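Local coordinates for alpha-1,3-glucanase (Paenibacillus glycanilyticus, PDB 6K0P), which hydrolyses alpha-1,3-glucan, acting as a glycoside hydrolase of family 87 through its catalytic domain, at residues L408-I413 against Q460-I465; V488-M493 against P517-I522. The protein carries 1 engineered substitution. One frame throughout, in Å; residues are numbered along the deposited sequence.

Both contacts join successive turns of the right-handed parallel beta-helix that forms the second part of the catalytic domain, and their centres are about 10 Å apart on the same side of the chain's centre. Contact 1 closes before contact 2 opens, so the four segments follow one another along the chain. In the stack of coils, 460-465 lies between 408-413 and 488-493, and 517-522 comes next. The backbone joins the two contacts directly: Ala464 N lies 2.9 Å from Phe490 O, a probable hydrogen bond. Contact 1 carries Gln460 of a sugar pocket, whereas contact 2 lies farther out, beyond the coil that bears this residue.

Contact 1 (L408-I413 against Q460-I465); sequences LTYPGI and QNFGAI. With GLC (alpha-D-glucopyranose), chain C.
The backbones of Thr409-Ile413 and Phe462-Ile465 run the same way, their end-to-end directions only 18° apart; they come nearest at Pro411 and Ala464 and stay close to Ile413 and Ile465. There Ile413 and Ile465 form a parallel beta bridge with CA atoms 4.8 Å apart. Ile413 N donates to Ala464 O over 2.9 Å, the N-H pointing at the oxygen at 158° and meeting it nearly head-on. The return contact is a CA-H...O one, from Ile465 CA to Ile413 O at 3.3 Å. A similar approach, more bent, brings Pro411 CA to Gly463 O at 3.2 Å.

The stacking of Ile413 on Ile465, like on like in neighbouring coils, is characteristic of the parallel beta-helix. The two have matching torsions, with CG1 beside the backbone N in each, and CG1 of Ile465 lies against Ile413 CB at 4.2 Å. Leu439 packs against both isoleucines.

At the other end the aromatic rings take over. Tyr410 leaves its CA pointing away from 460-465, but its ring swings back until CE1 sits over the centre of one Phe462 face, 3.6 Å above the plane. The ring planes are inclined at 47° with centroids 4.6 Å apart, so CD1 and CE1 of Tyr410 make the contact with the phenylalanine ring. Pro411 crosses the base of the same side chain, its CD 3.8 Å from Phe462 CB, and Trp466 meets Phe462 edge-to-face.

Gln460 turns its amide to the glucose instead. With the chain extended beyond CG, OE1 accepts from the sugar O6, while NE2 donates to the ring oxygen O5. NE2 also bonds Thr448 O, which fixes which way round the amide lies, and Glu529 and Gln495 bind the same glucose.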
loop_
_atom_site.group_PDB
_atom_site.type_symbol
_atom_site.label_atom_id
_atom_site.label_comp_id
_atom_site.label_asym_id
_atom_site.label_seq_id
_atom_site.Cartn_x
_atom_site.Cartn_y
_atom_site.Cartn_z
ATOM N N LEU A 408 9.752 2.977 1.257
ATOM C CA LEU A 408 10.810 3.330 2.198
ATOM C C LEU A 408 12.007 2.386 2.149
ATOM O O LEU A 408 13.138 2.840 2.349
ATOM C CB LEU A 408 10.271 3.425 3.622
ATOM C CG LEU A 408 9.318 4.592 3.864
ATOM C CD1 LEU A 408 9.060 4.736 5.360
ATOM C CD2 LEU A 408 9.855 5.906 3.280
ATOM N N THR A 409 11.801 1.073 1.926
ATOM C CA THR A 409 12.878 0.100 2.130
ATOM C C THR A 409 13.056 -0.956 1.042
ATOM O O THR A 409 13.952 -1.794 1.186
ATOM C CB THR A 409 12.702 -0.666 3.456
ATOM O OG1 THR A 409 11.526 -1.484 3.369
ATOM C CG2 THR A 409 12.591 0.272 4.645
ATOM N N TYR A 410 12.242 -0.971 -0.021
ATOM C CA TYR A 410 12.222 -2.189 -0.833
ATOM C C TYR A 410 11.685 -1.865 -2.233
ATOM O O TYR A 410 11.362 -0.700 -2.514
ATOM C CB TYR A 410 11.358 -3.202 -0.062
ATOM C CG TYR A 410 11.853 -4.641 -0.016
ATOM C CD1 TYR A 410 13.168 -4.922 0.315
ATOM C CD2 TYR A 410 11.016 -5.708 -0.342
ATOM C CE1 TYR A 410 13.631 -6.216 0.374
ATOM C CE2 TYR A 410 11.475 -7.016 -0.282
ATOM C CZ TYR A 410 12.780 -7.264 0.072
ATOM O OH TYR A 410 13.214 -8.569 0.117
ATOM N N PRO A 411 11.601 -2.843 -3.141
ATOM C CA PRO A 411 11.195 -2.550 -4.521
ATOM C C PRO A 411 9.770 -2.037 -4.646
ATOM O O PRO A 411 8.923 -2.208 -3.761
ATOM C CB PRO A 411 11.290 -3.921 -5.204
ATOM C CG PRO A 411 12.328 -4.637 -4.443
ATOM C CD PRO A 411 12.119 -4.217 -3.022
ATOM N N GLY A 412 9.508 -1.426 -5.804
ATOM C CA GLY A 412 8.133 -1.262 -6.238
ATOM C C GLY A 412 7.441 -2.596 -6.451
ATOM O O GLY A 412 6.288 -2.776 -6.045
ATOM N N ILE A 413 8.123 -3.542 -7.109
ATOM C CA ILE A 413 7.596 -4.880 -7.375
ATOM C C ILE A 413 8.661 -5.905 -7.011
ATOM O O ILE A 413 9.771 -5.871 -7.560
ATOM C CB ILE A 413 7.163 -5.071 -8.841
ATOM C CG1 ILE A 413 6.187 -3.967 -9.267
ATOM C CG2 ILE A 413 6.535 -6.454 -9.017
ATOM C CD1 ILE A 413 5.755 -4.087 -10.718
ATOM N N GLN A 460 21.770 -4.065 1.847
ATOM C CA GLN A 460 21.469 -4.424 0.471
ATOM C C GLN A 460 20.588 -3.337 -0.132
ATOM O O GLN A 460 19.884 -2.617 0.581
ATOM C CB GLN A 460 20.802 -5.796 0.404
ATOM C CG GLN A 460 21.789 -6.939 0.650
ATOM C CD GLN A 460 21.107 -8.281 0.720
ATOM O OE1 GLN A 460 20.260 -8.592 -0.118
ATOM N NE2 GLN A 460 21.445 -9.079 1.732
ATOM N N ASN A 461 20.670 -3.190 -1.455
ATOM C CA ASN A 461 20.110 -2.038 -2.147
ATOM C C ASN A 461 19.173 -2.535 -3.230
ATOM O O ASN A 461 19.574 -3.347 -4.070
ATOM C CB ASN A 461 21.238 -1.199 -2.757
ATOM C CG ASN A 461 22.342 -0.896 -1.750
ATOM O OD1 ASN A 461 23.513 -1.166 -2.000
ATOM N ND2 ASN A 461 21.968 -0.344 -0.601
ATOM N N PHE A 462 17.930 -2.057 -3.210
ATOM C CA PHE A 462 16.864 -2.669 -3.993
ATOM C C PHE A 462 16.407 -1.794 -5.146
ATOM O O PHE A 462 16.200 -0.588 -4.980
ATOM C CB PHE A 462 15.725 -3.105 -3.066
ATOM C CG PHE A 462 16.138 -4.244 -2.222
ATOM C CD1 PHE A 462 16.042 -5.535 -2.711
ATOM C CD2 PHE A 462 16.778 -4.029 -1.006
ATOM C CE1 PHE A 462 16.512 -6.606 -1.974
ATOM C CE2 PHE A 462 17.246 -5.090 -0.261
ATOM C CZ PHE A 462 17.125 -6.382 -0.745
ATOM N N GLY A 463 16.277 -2.414 -6.325
ATOM C CA GLY A 463 15.781 -1.741 -7.502
ATOM C C GLY A 463 14.271 -1.608 -7.486
ATOM O O GLY A 463 13.577 -2.125 -6.608
ATOM N N ALA A 464 13.761 -0.899 -8.499
ATOM C CA ALA A 464 12.317 -0.714 -8.628
ATOM C C ALA A 464 11.601 -2.044 -8.808
ATOM O O ALA A 464 10.500 -2.244 -8.273
ATOM C CB ALA A 464 12.004 0.213 -9.803
ATOM N N ILE A 465 12.194 -2.958 -9.578
ATOM C CA ILE A 465 11.706 -4.326 -9.705
ATOM C C ILE A 465 12.857 -5.252 -9.363
ATOM O O ILE A 465 13.953 -5.131 -9.934
ATOM C CB ILE A 465 11.165 -4.639 -11.114
ATOM C CG1 ILE A 465 10.068 -3.643 -11.498
ATOM C CG2 ILE A 465 10.634 -6.090 -11.173
ATOM C CD1 ILE A 465 9.432 -3.906 -12.867
HETATM C C1 GLC C . 19.681 -11.828 3.342
HETATM C C2 GLC C . 18.481 -12.260 4.126
HETATM C C3 GLC C . 17.478 -13.037 3.315
HETATM C C4 GLC C . 17.178 -12.253 2.066
HETATM C C5 GLC C . 18.481 -12.091 1.314
HETATM C C6 GLC C . 18.259 -11.286 0.065
HETATM O O1 GLC C . 20.411 -12.885 3.155
HETATM O O2 GLC C . 18.871 -12.998 5.270
HETATM O O3 GLC C . 16.279 -12.929 4.040
HETATM O O4 GLC C . 16.225 -12.921 1.243
HETATM O O5 GLC C . 19.380 -11.355 2.081
HETATM O O6 GLC C . 19.436 -10.951 -0.614
#

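Contact 2 (V488-M493 against P517-I522); sequences VYFGLM and PSRYGI
Phe490 and Tyr520 both carry CG beside the backbone N, at chi1 -29° and -45°, and these similar torsions send their rings out side by side in the same direction. The planes are within 5° of each other, but the centroids are 5.9 Å apart and neither ring lies over the other's face. They meet rim to rim, with Phe490 CE1 3.5 Å from Tyr520 CD2. In a right-handed parallel beta-helix, residues at equivalent places on successive coils line up side by side, and here each of the two places holds an aromatic. Tyr555, by contrast, does stack on Tyr520, unlike the rim-to-rim pair.

Leu492 and Ile522 point to another face, next to a corner of the coil, and form a parallel bridge. Leu492 N donates to Gly521 O in the carbonyl plane, and Leu492 CD1 and Ile522 CG1 meet loosely, at 4.2 Å. Gly491 N makes two weak bonds at the corner, to Gly521 O and Tyr520 O.

Tyr489 O is gripped by two amides. Arg519 N approaches at 3.0 Å on a lone pair in the carbonyl plane, and Tyr520 N reaches it at 3.3 Å, tilted from that plane. Arg519 CB lies 3.7 Å from Phe490 CE1, and its CG runs beside the Tyr489 ring, whose plane stands almost perpendicular to the guanidinium. Bends at chi2 and chi3 carry the arginine's end away from 488-493 to a salt bridge with Asp454, which also accepts from Tyr520 OH, while the Tyr489 hydroxyl bonds Asp445 instead.

At the solvent-exposed end of the contact, Ser518 holds OG between its backbone N and carbonyl carbon, from where OG donates to Val488 O at 2.6 Å, tilted somewhat from the carbonyl plane.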
loop_
_atom_site.group_PDB
_atom_site.type_symbol
_atom_site.label_atom_id
_atom_site.label_comp_id
_atom_site.label_asym_id
_atom_site.label_seq_id
_atom_site.Cartn_x
_atom_site.Cartn_y
_atom_site.Cartn_z
ATOM N N VAL A 488 15.228 4.707 -6.657
ATOM C CA VAL A 488 16.260 5.074 -5.687
ATOM C C VAL A 488 17.645 4.690 -6.196
ATOM O O VAL A 488 18.595 5.481 -6.117
ATOM C CB VAL A 488 15.955 4.457 -4.308
ATOM C CG1 VAL A 488 17.045 4.832 -3.293
ATOM C CG2 VAL A 488 14.592 4.929 -3.823
ATOM N N TYR A 489 17.774 3.481 -6.752
ATOM C CA TYR A 489 19.063 2.946 -7.174
ATOM C C TYR A 489 19.056 2.415 -8.604
ATOM O O TYR A 489 19.914 2.798 -9.409
ATOM C CB TYR A 489 19.476 1.809 -6.243
ATOM C CG TYR A 489 19.751 2.228 -4.818
ATOM C CD1 TYR A 489 20.694 3.205 -4.529
ATOM C CD2 TYR A 489 19.085 1.621 -3.756
ATOM C CE1 TYR A 489 20.959 3.576 -3.219
ATOM C CE2 TYR A 489 19.342 1.982 -2.449
ATOM C CZ TYR A 489 20.283 2.959 -2.187
ATOM O OH TYR A 489 20.548 3.320 -0.888
ATOM N N PHE A 490 18.120 1.515 -8.924
ATOM C CA PHE A 490 18.158 0.765 -10.179
ATOM C C PHE A 490 16.749 0.578 -10.717
ATOM O O PHE A 490 15.779 0.579 -9.964
ATOM C CB PHE A 490 18.781 -0.650 -10.039
ATOM C CG PHE A 490 19.813 -0.774 -8.946
ATOM C CD1 PHE A 490 21.091 -0.253 -9.109
ATOM C CD2 PHE A 490 19.511 -1.441 -7.766
ATOM C CE1 PHE A 490 22.039 -0.375 -8.099
ATOM C CE2 PHE A 490 20.457 -1.570 -6.752
ATOM C CZ PHE A 490 21.725 -1.038 -6.923
ATOM N N GLY A 491 16.647 0.358 -12.028
ATOM C CA GLY A 491 15.372 0.008 -12.623
ATOM C C GLY A 491 15.018 -1.445 -12.382
ATOM O O GLY A 491 14.019 -1.755 -11.721
ATOM N N LEU A 492 15.838 -2.355 -12.907
ATOM C CA LEU A 492 15.603 -3.791 -12.805
ATOM C C LEU A 492 16.807 -4.431 -12.132
ATOM O O LEU A 492 17.949 -4.147 -12.503
ATOM C CB LEU A 492 15.415 -4.398 -14.203
ATOM C CG LEU A 492 14.379 -3.708 -15.087
ATOM C CD1 LEU A 492 14.415 -4.232 -16.532
ATOM C CD2 LEU A 492 12.991 -3.889 -14.476
ATOM N N MET A 493 16.557 -5.290 -11.147
ATOM C CA MET A 493 17.620 -5.903 -10.365
ATOM C C MET A 493 17.392 -7.410 -10.352
ATOM O O MET A 493 16.391 -7.886 -9.804
ATOM C CB MET A 493 17.618 -5.329 -8.949
ATOM C CG MET A 493 18.622 -5.960 -8.003
ATOM S SD MET A 493 18.675 -5.000 -6.475
ATOM C CE MET A 493 18.869 -6.286 -5.241
ATOM N N PRO A 517 17.801 6.569 -13.128
ATOM C CA PRO A 517 18.205 5.776 -11.957
ATOM C C PRO A 517 19.532 6.296 -11.418
ATOM O O PRO A 517 20.445 6.608 -12.184
ATOM C CB PRO A 517 18.353 4.361 -12.528
ATOM C CG PRO A 517 18.783 4.588 -13.942
ATOM C CD PRO A 517 18.104 5.862 -14.392
ATOM N N SER A 518 19.642 6.391 -10.091
ATOM C CA SER A 518 20.823 7.030 -9.512
ATOM C C SER A 518 22.090 6.227 -9.769
ATOM O O SER A 518 23.183 6.805 -9.860
ATOM C CB SER A 518 20.638 7.276 -8.015
ATOM O OG SER A 518 20.865 6.098 -7.259
ATOM N N ARG A 519 21.971 4.907 -9.901
ATOM C CA ARG A 519 23.124 4.043 -10.128
ATOM C C ARG A 519 23.073 3.426 -11.521
ATOM O O ARG A 519 23.815 3.853 -12.408
ATOM C CB ARG A 519 23.251 2.974 -9.040
ATOM C CG ARG A 519 23.341 3.524 -7.604
ATOM C CD ARG A 519 24.754 3.960 -7.241
ATOM N NE ARG A 519 25.681 2.829 -7.154
ATOM C CZ ARG A 519 26.973 2.943 -6.865
ATOM N NH1 ARG A 519 27.496 4.139 -6.627
ATOM N NH2 ARG A 519 27.742 1.864 -6.818
ATOM N N TYR A 520 22.211 2.432 -11.746
ATOM C CA TYR A 520 22.188 1.702 -13.008
ATOM C C TYR A 520 20.754 1.495 -13.468
ATOM O O TYR A 520 19.834 1.378 -12.652
ATOM C CB TYR A 520 22.826 0.306 -12.878
ATOM C CG TYR A 520 24.133 0.270 -12.113
ATOM C CD1 TYR A 520 25.282 0.860 -12.634
ATOM C CD2 TYR A 520 24.224 -0.365 -10.883
ATOM C CE1 TYR A 520 26.475 0.834 -11.935
ATOM C CE2 TYR A 520 25.413 -0.406 -10.181
ATOM C CZ TYR A 520 26.535 0.201 -10.712
ATOM O OH TYR A 520 27.723 0.165 -10.016
ATOM N N GLY A 521 20.570 1.421 -14.785
ATOM C CA GLY A 521 19.281 0.993 -15.301
ATOM C C GLY A 521 18.967 -0.437 -14.911
ATOM O O GLY A 521 17.879 -0.735 -14.412
ATOM N N ILE A 522 19.923 -1.338 -15.129
ATOM C CA ILE A 522 19.782 -2.758 -14.832
ATOM C C ILE A 522 20.985 -3.184 -14.006
ATOM O O ILE A 522 22.123 -2.846 -14.348
ATOM C CB ILE A 522 19.705 -3.583 -16.133
ATOM C CG1 ILE A 522 18.482 -3.158 -16.950
ATOM C CG2 ILE A 522 19.699 -5.092 -15.828
ATOM C CD1 ILE A 522 18.510 -3.619 -18.383
#